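Local coordinates for intracellular protein transport protein USO1 (Saccharomyces cerevisiae S288c, PDB 6LSU), which tethers transport vesicles as a homodimer with globular heads and a long coiled-coil tail, and is required for protein transport from the ER to the Golgi, at residues A[151-154]-A[155-158]. Sequence-based numbering, arbitrary orientation.
Sequences LVEF and WEID
Val-152 O accepts a hydrogen bond from Trp-155 N at 3.1 Å, the first of three successive backbone hydrogen bonds that each span three residues. Glu-156 N donates in the same way to Glu-153 O at 3.0 Å. The third, from Ile-157 N to Phe-154 O, is weak, its N-H...O angle closing to 132°. The chain is extended at Ile-157, with psi 142°.

Apolar contacts follow the same spacing. With CG of Trp-155 beside its own backbone N (chi1 -71°), the indole swings back over the preceding turn, where Leu-151 O and Val-152 CA lie over one face, the latter offset toward the rim. Val-152 CG1 reaches the benzo part, 4.0 Å from Trp-155 CE3. Phe-154 and Ile-157 point the same way, side by side, with Phe-154 CD1 3.6 Å from Ile-157 CD1, obliquely placed to the ring.

Glu-153 and Glu-156 are both exposed. Their carboxylates do not touch: Glu-153 OE1 and Glu-156 OE2, like charges, lie 4.7 Å apart.

Trp-155 touches Thr-166, Ile-167 and Leu-170 of helix 160-174 and Thr-194, Met-195 and Leu-198 of helix 191-198, while Phe-154 meets Val-81 of helix 78-91. The i-to-i+3 backbone hydrogen bonds form a tight turn leading from helix 145-154 into the loop before helix 160-174, within the second armadillo repeat of the globular head.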
ATOM      1  N   LEU A 151      37.002 -11.543   8.528  1.00 71.72           N
ATOM      2  CA  LEU A 151      36.406 -10.805   7.381  1.00 69.32           C
ATOM      3  C   LEU A 151      36.102  -9.371   7.821  1.00 63.32           C
ATOM      4  O   LEU A 151      36.470  -8.374   7.108  1.00 60.84           O
ATOM      5  CB  LEU A 151      35.125 -11.500   6.917  1.00 64.13           C
ATOM      6  CG  LEU A 151      35.330 -12.825   6.205  1.00 60.52           C
ATOM      7  CD1 LEU A 151      33.995 -13.439   5.867  1.00 58.14           C
ATOM      8  CD2 LEU A 151      36.191 -12.674   4.971  1.00 61.67           C
ATOM      9  N   VAL A 152      35.478  -9.239   8.979  1.00 59.43           N
ATOM     10  CA  VAL A 152      35.165  -7.863   9.450  1.00 67.40           C
ATOM     11  C   VAL A 152      36.474  -7.072   9.595  1.00 70.82           C
ATOM     12  O   VAL A 152      36.531  -5.927   9.147  1.00 70.24           O
ATOM     13  CB  VAL A 152      34.356  -7.907  10.735  1.00 64.66           C
ATOM     14  CG1 VAL A 152      34.242  -6.510  11.323  1.00 64.53           C
ATOM     15  CG2 VAL A 152      33.000  -8.538  10.464  1.00 64.93           C
ATOM     16  N   GLU A 153      37.535  -7.707  10.105  1.00 89.49           N
ATOM     17  CA  GLU A 153      38.829  -7.020  10.379  1.00 83.59           C
ATOM     18  C   GLU A 153      39.478  -6.628   9.052  1.00 73.69           C
ATOM     19  O   GLU A 153      40.124  -5.577   9.056  1.00 70.63           O
ATOM     20  CB  GLU A 153      39.732  -7.862  11.284  1.00 98.23           C
ATOM     21  CG  GLU A 153      40.331  -7.061  12.436  1.00111.07           C
ATOM     22  CD  GLU A 153      39.325  -6.553  13.469  1.00123.72           C
ATOM     23  OE1 GLU A 153      39.303  -5.311  13.731  1.00128.90           O
ATOM     24  OE2 GLU A 153      38.568  -7.394  14.015  1.00123.06           O
ATOM     25  N   PHE A 154      39.226  -7.370   7.958  1.00 70.33           N
ATOM     26  CA  PHE A 154      39.674  -7.038   6.574  1.00 67.24           C
ATOM     27  C   PHE A 154      39.214  -5.642   6.091  1.00 71.72           C
ATOM     28  O   PHE A 154      39.833  -5.091   5.148  1.00 72.29           O
ATOM     29  CB  PHE A 154      39.182  -8.081   5.563  1.00 70.43           C
ATOM     30  CG  PHE A 154      39.926  -9.394   5.576  1.00 72.47           C
ATOM     31  CD1 PHE A 154      41.183  -9.506   6.164  1.00 74.35           C
ATOM     32  CD2 PHE A 154      39.407 -10.501   4.926  1.00 71.94           C
ATOM     33  CE1 PHE A 154      41.857 -10.717   6.163  1.00 75.03           C
ATOM     34  CE2 PHE A 154      40.103 -11.703   4.900  1.00 75.30           C
ATOM     35  CZ  PHE A 154      41.323 -11.813   5.532  1.00 70.03           C
ATOM     36  N   TRP A 155      38.147  -5.065   6.650  1.00 68.89           N
ATOM     37  CA  TRP A 155      37.700  -3.706   6.254  1.00 72.45           C
ATOM     38  C   TRP A 155      38.723  -2.646   6.685  1.00 79.23           C
ATOM     39  O   TRP A 155      38.623  -1.511   6.214  1.00 81.80           O
ATOM     40  CB  TRP A 155      36.289  -3.394   6.776  1.00 67.70           C
ATOM     41  CG  TRP A 155      35.218  -4.167   6.062  1.00 63.63           C
ATOM     42  CD1 TRP A 155      35.253  -4.611   4.759  1.00 60.10           C
ATOM     43  CD2 TRP A 155      33.988  -4.656   6.625  1.00 57.08           C
ATOM     44  NE1 TRP A 155      34.101  -5.305   4.474  1.00 62.02           N
ATOM     45  CE2 TRP A 155      33.294  -5.324   5.591  1.00 62.52           C
ATOM     46  CE3 TRP A 155      33.386  -4.566   7.875  1.00 63.61           C
ATOM     47  CZ2 TRP A 155      32.040  -5.908   5.782  1.00 66.07           C
ATOM     48  CZ3 TRP A 155      32.128  -5.113   8.062  1.00 67.51           C
ATOM     49  CH2 TRP A 155      31.469  -5.796   7.033  1.00 68.07           C
ATOM     50  N   GLU A 156      39.674  -2.985   7.555  1.00 82.30           N
ATOM     51  CA  GLU A 156      40.767  -2.057   7.957  1.00 74.79           C
ATOM     52  C   GLU A 156      41.889  -2.124   6.903  1.00 67.82           C
ATOM     53  O   GLU A 156      42.588  -1.145   6.729  1.00 69.01           O
ATOM     54  CB  GLU A 156      41.283  -2.385   9.366  1.00 77.49           C
ATOM     55  CG  GLU A 156      40.209  -2.610  10.416  1.00 75.39           C
ATOM     56  CD  GLU A 156      39.164  -1.502  10.512  1.00 91.68           C
ATOM     57  OE1 GLU A 156      39.511  -0.327  10.189  1.00 93.20           O
ATOM     58  OE2 GLU A 156      37.973  -1.804  10.901  1.00 85.53           O
ATOM     59  N   ILE A 157      42.055  -3.224   6.185  1.00 63.99           N
ATOM     60  CA  ILE A 157      43.064  -3.306   5.086  1.00 63.01           C
ATOM     61  C   ILE A 157      42.815  -2.143   4.134  1.00 65.77           C
ATOM     62  O   ILE A 157      41.661  -1.821   3.869  1.00 77.11           O
ATOM     63  CB  ILE A 157      43.034  -4.654   4.341  1.00 59.79           C
ATOM     64  CG1 ILE A 157      43.349  -5.818   5.282  1.00 59.89           C
ATOM     65  CG2 ILE A 157      43.984  -4.624   3.152  1.00 64.56           C
ATOM     66  CD1 ILE A 157      43.439  -7.184   4.591  1.00 67.60           C
ATOM     67  N   ASP A 158      43.900  -1.572   3.631  1.00 78.00           N
ATOM     68  CA  ASP A 158      43.926  -0.371   2.767  1.00 80.41           C
ATOM     69  C   ASP A 158      43.919  -0.862   1.312  1.00 74.74           C
ATOM     70  O   ASP A 158      44.755  -0.402   0.515  1.00 67.55           O
ATOM     71  CB  ASP A 158      45.116   0.507   3.168  1.00 85.83           C
ATOM     72  CG  ASP A 158      45.321   1.675   2.226  1.00101.49           C
ATOM     73  OD1 ASP A 158      44.505   2.623   2.313  1.00113.60           O
ATOM     74  OD2 ASP A 158      46.268   1.598   1.377  1.00112.59           O
TER